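Local atomic coordinates of Lpg0393 helical bundle domain-containing protein (Legionella pneumophila subsp. pneumophila str. Philadelphia 1, PDB entry 4R0G), a protein that acts as a guanine-nucleotide exchange factor for the small GTPases Rab5, Rab21 and Rab22, probably through its VPS9-like domain. Residues L19-P24 with A65-V70; N54-D59 with I91-C96. All blocks are in the same frame, centred on the assembly; numbering follows the deposited sequence.

Contact 1. Residues L19-P24 with A65-V70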
loop_
_atom_site.group_PDB
_atom_site.type_symbol
_atom_site.label_atom_id
_atom_site.label_comp_id
_atom_site.label_asym_id
_atom_site.label_seq_id
_atom_site.Cartn_x
_atom_site.Cartn_y
_atom_site.Cartn_z
ATOM N N LEU A 19 -17.405 6.674 -2.047
ATOM C CA LEU A 19 -18.797 6.376 -1.770
ATOM C C LEU A 19 -19.267 5.171 -2.586
ATOM O O LEU A 19 -19.909 4.273 -2.054
ATOM C CB LEU A 19 -19.676 7.616 -2.007
ATOM C CG LEU A 19 -21.172 7.355 -1.854
ATOM C CD1 LEU A 19 -21.452 6.805 -0.439
ATOM C CD2 LEU A 19 -22.003 8.616 -2.204
ATOM N N PHE A 20 -18.940 5.140 -3.872
ATOM C CA PHE A 20 -19.383 4.019 -4.699
ATOM C C PHE A 20 -18.937 2.672 -4.142
ATOM O O PHE A 20 -19.707 1.716 -4.147
ATOM C CB PHE A 20 -18.907 4.173 -6.117
ATOM C CG PHE A 20 -18.866 2.875 -6.878
ATOM C CD1 PHE A 20 -20.044 2.259 -7.288
ATOM C CD2 PHE A 20 -17.652 2.277 -7.219
ATOM C CE1 PHE A 20 -20.031 1.068 -7.990
ATOM C CE2 PHE A 20 -17.643 1.084 -7.942
ATOM C CZ PHE A 20 -18.850 0.489 -8.329
ATOM N N LEU A 21 -17.701 2.637 -3.625
ATOM C CA LEU A 21 -17.074 1.457 -2.988
ATOM C C LEU A 21 -17.735 0.992 -1.689
ATOM O O LEU A 21 -17.308 0.009 -1.090
ATOM C CB LEU A 21 -15.582 1.704 -2.739
ATOM C CG LEU A 21 -14.685 1.820 -3.987
ATOM C CD1 LEU A 21 -13.250 1.992 -3.610
ATOM C CD2 LEU A 21 -14.833 0.607 -4.861
ATOM N N GLN A 22 -18.743 1.733 -1.236
ATOM C CA GLN A 22 -19.461 1.437 0.003
ATOM C C GLN A 22 -20.647 0.527 -0.303
ATOM O O GLN A 22 -21.363 0.034 0.584
ATOM C CB GLN A 22 -19.968 2.748 0.582
ATOM C CG GLN A 22 -19.801 2.951 2.051
ATOM C CD GLN A 22 -19.993 4.415 2.419
ATOM O OE1 GLN A 22 -19.022 5.118 2.694
ATOM N NE2 GLN A 22 -21.252 4.886 2.405
ATOM N N TRP A 23 -20.833 0.342 -1.598
ATOM C CA TRP A 23 -21.912 -0.443 -2.161
ATOM C C TRP A 23 -21.981 -1.861 -1.612
ATOM O O TRP A 23 -23.046 -2.301 -1.157
ATOM C CB TRP A 23 -21.714 -0.506 -3.674
ATOM C CG TRP A 23 -22.825 -1.064 -4.457
ATOM C CD1 TRP A 23 -24.145 -1.108 -4.107
ATOM C CD2 TRP A 23 -22.733 -1.624 -5.769
ATOM N NE1 TRP A 23 -24.879 -1.674 -5.116
ATOM C CE2 TRP A 23 -24.046 -1.998 -6.153
ATOM C CE3 TRP A 23 -21.671 -1.848 -6.658
ATOM C CZ2 TRP A 23 -24.333 -2.603 -7.393
ATOM C CZ3 TRP A 23 -21.949 -2.445 -7.893
ATOM C CH2 TRP A 23 -23.285 -2.814 -8.251
ATOM N N PRO A 24 -20.855 -2.604 -1.673
ATOM C CA PRO A 24 -21.046 -3.990 -1.261
ATOM C C PRO A 24 -21.371 -4.141 0.244
ATOM O O PRO A 24 -21.913 -5.171 0.665
ATOM C CB PRO A 24 -19.738 -4.672 -1.703
ATOM C CG PRO A 24 -18.760 -3.619 -1.859
ATOM C CD PRO A 24 -19.461 -2.338 -2.092
ATOM N N ALA A 65 -13.404 1.774 -14.980
ATOM C CA ALA A 65 -12.031 1.596 -15.452
ATOM C C ALA A 65 -11.141 2.649 -14.803
ATOM O O ALA A 65 -10.025 2.339 -14.342
ATOM C CB ALA A 65 -11.944 1.674 -16.950
ATOM N N ILE A 66 -11.634 3.889 -14.753
ATOM C CA ILE A 66 -10.882 4.955 -14.098
ATOM C C ILE A 66 -10.530 4.511 -12.675
ATOM O O ILE A 66 -9.343 4.475 -12.301
ATOM C CB ILE A 66 -11.656 6.274 -14.054
ATOM C CG1 ILE A 66 -12.108 6.681 -15.455
ATOM C CG2 ILE A 66 -10.798 7.350 -13.502
ATOM C CD1 ILE A 66 -13.312 7.601 -15.441
ATOM N N LEU A 67 -11.557 4.113 -11.917
ATOM C CA LEU A 67 -11.370 3.676 -10.541
ATOM C C LEU A 67 -10.247 2.637 -10.438
ATOM O O LEU A 67 -9.336 2.773 -9.634
ATOM C CB LEU A 67 -12.682 3.116 -9.987
ATOM C CG LEU A 67 -12.989 3.294 -8.485
ATOM C CD1 LEU A 67 -13.827 2.138 -7.957
ATOM C CD2 LEU A 67 -11.752 3.455 -7.624
ATOM N N TYR A 68 -10.299 1.623 -11.285
ATOM C CA TYR A 68 -9.292 0.571 -11.293
ATOM C C TYR A 68 -7.902 1.101 -11.586
ATOM O O TYR A 68 -6.936 0.772 -10.893
ATOM C CB TYR A 68 -9.627 -0.452 -12.365
ATOM C CG TYR A 68 -9.165 -1.820 -11.989
ATOM C CD1 TYR A 68 -10.006 -2.673 -11.298
ATOM C CD2 TYR A 68 -7.877 -2.261 -12.301
ATOM C CE1 TYR A 68 -9.586 -3.946 -10.939
ATOM C CE2 TYR A 68 -7.442 -3.532 -11.933
ATOM C CZ TYR A 68 -8.306 -4.368 -11.259
ATOM O OH TYR A 68 -7.920 -5.629 -10.891
ATOM N N ALA A 69 -7.794 1.890 -12.648
ATOM C CA ALA A 69 -6.518 2.488 -13.018
ATOM C C ALA A 69 -5.907 3.153 -11.789
ATOM O O ALA A 69 -4.701 3.079 -11.554
ATOM C CB ALA A 69 -6.723 3.512 -14.120
ATOM N N VAL A 70 -6.760 3.794 -10.997
ATOM C CA VAL A 70 -6.323 4.393 -9.751
ATOM C C VAL A 70 -5.829 3.316 -8.781
ATOM O O VAL A 70 -4.805 3.467 -8.157
ATOM C CB VAL A 70 -7.433 5.208 -9.087
ATOM C CG1 VAL A 70 -6.933 5.740 -7.763
ATOM C CG2 VAL A 70 -7.922 6.352 -10.011
#

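Contact 2. Residues N54-D59 with I91-C96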
loop_
_atom_site.group_PDB
_atom_site.type_symbol
_atom_site.label_atom_id
_atom_site.label_comp_id
_atom_site.label_asym_id
_atom_site.label_seq_id
_atom_site.Cartn_x
_atom_site.Cartn_y
_atom_site.Cartn_z
ATOM N N ASN A 54 -30.147 -2.287 -12.132
ATOM C CA ASN A 54 -29.922 -0.876 -11.954
ATOM C C ASN A 54 -29.297 -0.185 -13.133
ATOM O O ASN A 54 -28.662 0.853 -13.014
ATOM C CB ASN A 54 -29.428 -0.521 -10.553
ATOM C CG ASN A 54 -30.515 -0.766 -9.495
ATOM O OD1 ASN A 54 -31.174 0.178 -9.021
ATOM N ND2 ASN A 54 -30.731 -2.049 -9.152
ATOM N N GLY A 55 -29.415 -0.850 -14.272
ATOM C CA GLY A 55 -29.102 -0.236 -15.550
ATOM C C GLY A 55 -27.637 -0.300 -15.897
ATOM O O GLY A 55 -27.027 0.697 -16.331
ATOM N N PHE A 56 -27.071 -1.490 -15.698
ATOM C CA PHE A 56 -25.702 -1.752 -16.110
ATOM C C PHE A 56 -25.517 -1.318 -17.580
ATOM O O PHE A 56 -26.389 -1.527 -18.429
ATOM C CB PHE A 56 -25.340 -3.232 -15.918
ATOM C CG PHE A 56 -23.925 -3.543 -16.288
ATOM C CD1 PHE A 56 -22.875 -3.119 -15.491
ATOM C CD2 PHE A 56 -23.634 -4.231 -17.449
ATOM C CE1 PHE A 56 -21.533 -3.384 -15.857
ATOM C CE2 PHE A 56 -22.315 -4.500 -17.816
ATOM C CZ PHE A 56 -21.264 -4.075 -17.022
ATOM N N CYS A 57 -24.401 -0.674 -17.873
ATOM C CA CYS A 57 -24.196 -0.186 -19.217
ATOM C C CYS A 57 -22.734 0.156 -19.495
ATOM O O CYS A 57 -21.918 0.242 -18.582
ATOM C CB CYS A 57 -25.024 1.082 -19.396
ATOM S SG CYS A 57 -24.194 2.506 -18.656
ATOM N N LEU A 58 -22.461 0.459 -20.758
ATOM C CA LEU A 58 -21.115 0.654 -21.246
ATOM C C LEU A 58 -20.366 1.745 -20.478
ATOM O O LEU A 58 -19.186 1.592 -20.138
ATOM C CB LEU A 58 -21.159 0.931 -22.754
ATOM C CG LEU A 58 -19.829 0.975 -23.497
ATOM C CD1 LEU A 58 -19.139 -0.389 -23.414
ATOM C CD2 LEU A 58 -20.066 1.385 -24.943
ATOM N N ASP A 59 -21.054 2.837 -20.185
ATOM C CA ASP A 59 -20.457 3.927 -19.428
ATOM C C ASP A 59 -20.112 3.520 -17.975
ATOM O O ASP A 59 -19.122 3.980 -17.412
ATOM C CB ASP A 59 -21.360 5.178 -19.517
ATOM C CG ASP A 59 -20.887 6.322 -18.615
ATOM O OD1 ASP A 59 -19.806 6.912 -18.940
ATOM O OD2 ASP A 59 -21.603 6.624 -17.599
ATOM N N ILE A 91 -15.163 -8.708 -9.885
ATOM C CA ILE A 91 -15.508 -10.101 -10.130
ATOM C C ILE A 91 -16.969 -10.188 -10.548
ATOM O O ILE A 91 -17.354 -11.099 -11.301
ATOM C CB ILE A 91 -15.193 -11.012 -8.934
ATOM C CG1 ILE A 91 -13.691 -10.982 -8.642
ATOM C CG2 ILE A 91 -15.580 -12.413 -9.233
ATOM C CD1 ILE A 91 -13.336 -11.721 -7.384
ATOM N N ALA A 92 -17.779 -9.222 -10.097
ATOM C CA ALA A 92 -19.176 -9.156 -10.551
ATOM C C ALA A 92 -19.280 -8.542 -11.936
ATOM O O ALA A 92 -20.211 -8.819 -12.671
ATOM C CB ALA A 92 -20.011 -8.383 -9.595
ATOM N N LEU A 93 -18.304 -7.707 -12.271
ATOM C CA LEU A 93 -18.310 -6.905 -13.492
ATOM C C LEU A 93 -18.271 -7.750 -14.770
ATOM O O LEU A 93 -18.972 -7.476 -15.758
ATOM C CB LEU A 93 -17.108 -5.965 -13.478
ATOM C CG LEU A 93 -16.829 -5.318 -14.840
ATOM C CD1 LEU A 93 -17.945 -4.374 -15.211
ATOM C CD2 LEU A 93 -15.500 -4.580 -14.860
ATOM N N PHE A 94 -17.427 -8.769 -14.729
ATOM C CA PHE A 94 -17.135 -9.553 -15.905
ATOM C C PHE A 94 -18.341 -10.356 -16.354
ATOM O O PHE A 94 -18.670 -10.323 -17.537
ATOM C CB PHE A 94 -15.864 -10.397 -15.719
ATOM C CG PHE A 94 -14.654 -9.579 -15.372
ATOM C CD1 PHE A 94 -14.318 -8.471 -16.122
ATOM C CD2 PHE A 94 -13.884 -9.882 -14.272
ATOM C CE1 PHE A 94 -13.222 -7.705 -15.791
ATOM C CE2 PHE A 94 -12.784 -9.107 -13.943
ATOM C CZ PHE A 94 -12.466 -8.026 -14.698
ATOM N N PRO A 95 -19.020 -11.054 -15.422
ATOM C CA PRO A 95 -20.301 -11.678 -15.803
ATOM C C PRO A 95 -21.291 -10.699 -16.434
ATOM O O PRO A 95 -21.864 -11.022 -17.483
ATOM C CB PRO A 95 -20.874 -12.144 -14.470
ATOM C CG PRO A 95 -19.694 -12.375 -13.620
ATOM C CD PRO A 95 -18.639 -11.379 -14.036
ATOM N N CYS A 96 -21.487 -9.534 -15.811
ATOM C CA CYS A 96 -22.369 -8.521 -16.387
ATOM C C CYS A 96 -21.948 -8.167 -17.832
ATOM O O CYS A 96 -22.784 -8.056 -18.715
ATOM C CB CYS A 96 -22.450 -7.248 -15.517
ATOM S SG CYS A 96 -23.097 -7.489 -13.832
#

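Contact 1. Residues L19-P24 with A65-V70
Leu-67 brings a single methyl, CD1, from helix 58-71 up against Leu-21 and Phe-20, which pack side by side, and that methyl carries the whole contact. It meets Leu-21 end on: the two leucines reach out from backbones whose nearest CA atoms, those of Leu-21 and Leu-67, are 9.7 Å apart, and close to 3.6 Å between Leu-21 CD2 and Leu-67 CD1. Against Phe-20 the same methyl arrives at the ring edge, in the ring plane, with Leu-67 CD1 3.9 Å from Phe-20 CD2. With its CG anti to the backbone N (chi1 158°), Phe-20 offers the CD2/CE2 edge to the methyl. No hydrogen bond crosses here, and only about 100 Å² is buried between the segments.

The tight part is this buried apolar trio, closed in further by Leu-12, Leu-78, Leu-86, Ile-89 and Ile-165. The looser side of this contact belongs to Leu-19, Gln-22 and Pro-24, partly exposed and without contact to 65-70, although Leu-19 and Gln-22 pack on Tyr-8. A type I turn from Phe-20 to Trp-23 joins helix 17-20 to helix 23-30, and through these side chains it is tied to helix 58-71 in the all-helical VPS9-like domain.

Contact 2. Residues N54-D59 with I91-C96
An aromatic side chain from an interhelical loop packs on a helix here: Phe-56, in the link between helices 40-53 and 58-71, lies against helix 80-101. Its ring takes Cys-96 over one face as a CH-pi contact, with Cys-96 CB 3.6 Å from the centroid of the Phe-56 ring and 13° off the normal. Cys-96 SG stands higher above the same face, 4.7 Å from the Phe-56 ring centroid and 8° off the normal, a sulfur-aromatic contact. With chi1 at -61°, SG sits beside the backbone N of Cys-96 and leaves CB as the part nearest the ring. Leu-93, one turn earlier, comes to the ring's edge instead, its side chain crossing that of Phe-56 at about a right angle; Leu-93 CD1 is 3.8 Å from Phe-56 CE1.

Trp-51 of helix 40-53 adds an edge-to-face ring contact to Phe-56, and Ile-61 of helix 58-71 touches both Phe-56 and Leu-93. Immediately after Phe-56, Cys-57 is the N-cap residue of helix 58-71, its side chain capping a backbone N there. The loop therefore starts one helix while its aromatic residue is held on helix 80-101 by CH-pi and sulfur-aromatic contacts, within the all-helical VPS9-like domain.

Both contacts lie within the VPS9-like domain, their centres 13 Å apart and their nearest atoms about 6 Å apart, without touching. Helix 58-71 is common to them: contact 2 uses its start and the loop before it, contact 1 its C-terminal part. Along the chain the segments alternate, 19-24, 54-59, 65-70 and 91-96, so the two connections cross within the first hundred residues. Trp-51, in helix 40-53, bridges their neighbourhoods through Trp-23 and Phe-56, while helix 80-101 borders contact 1 and supplies half of contact 2. The centre of contact 1 lies about 6 Å from the centre of the chain, that of contact 2 about 17 Å; together they tie one VPS9-like helical unit at different depths, toward the two ends of helix 58-71.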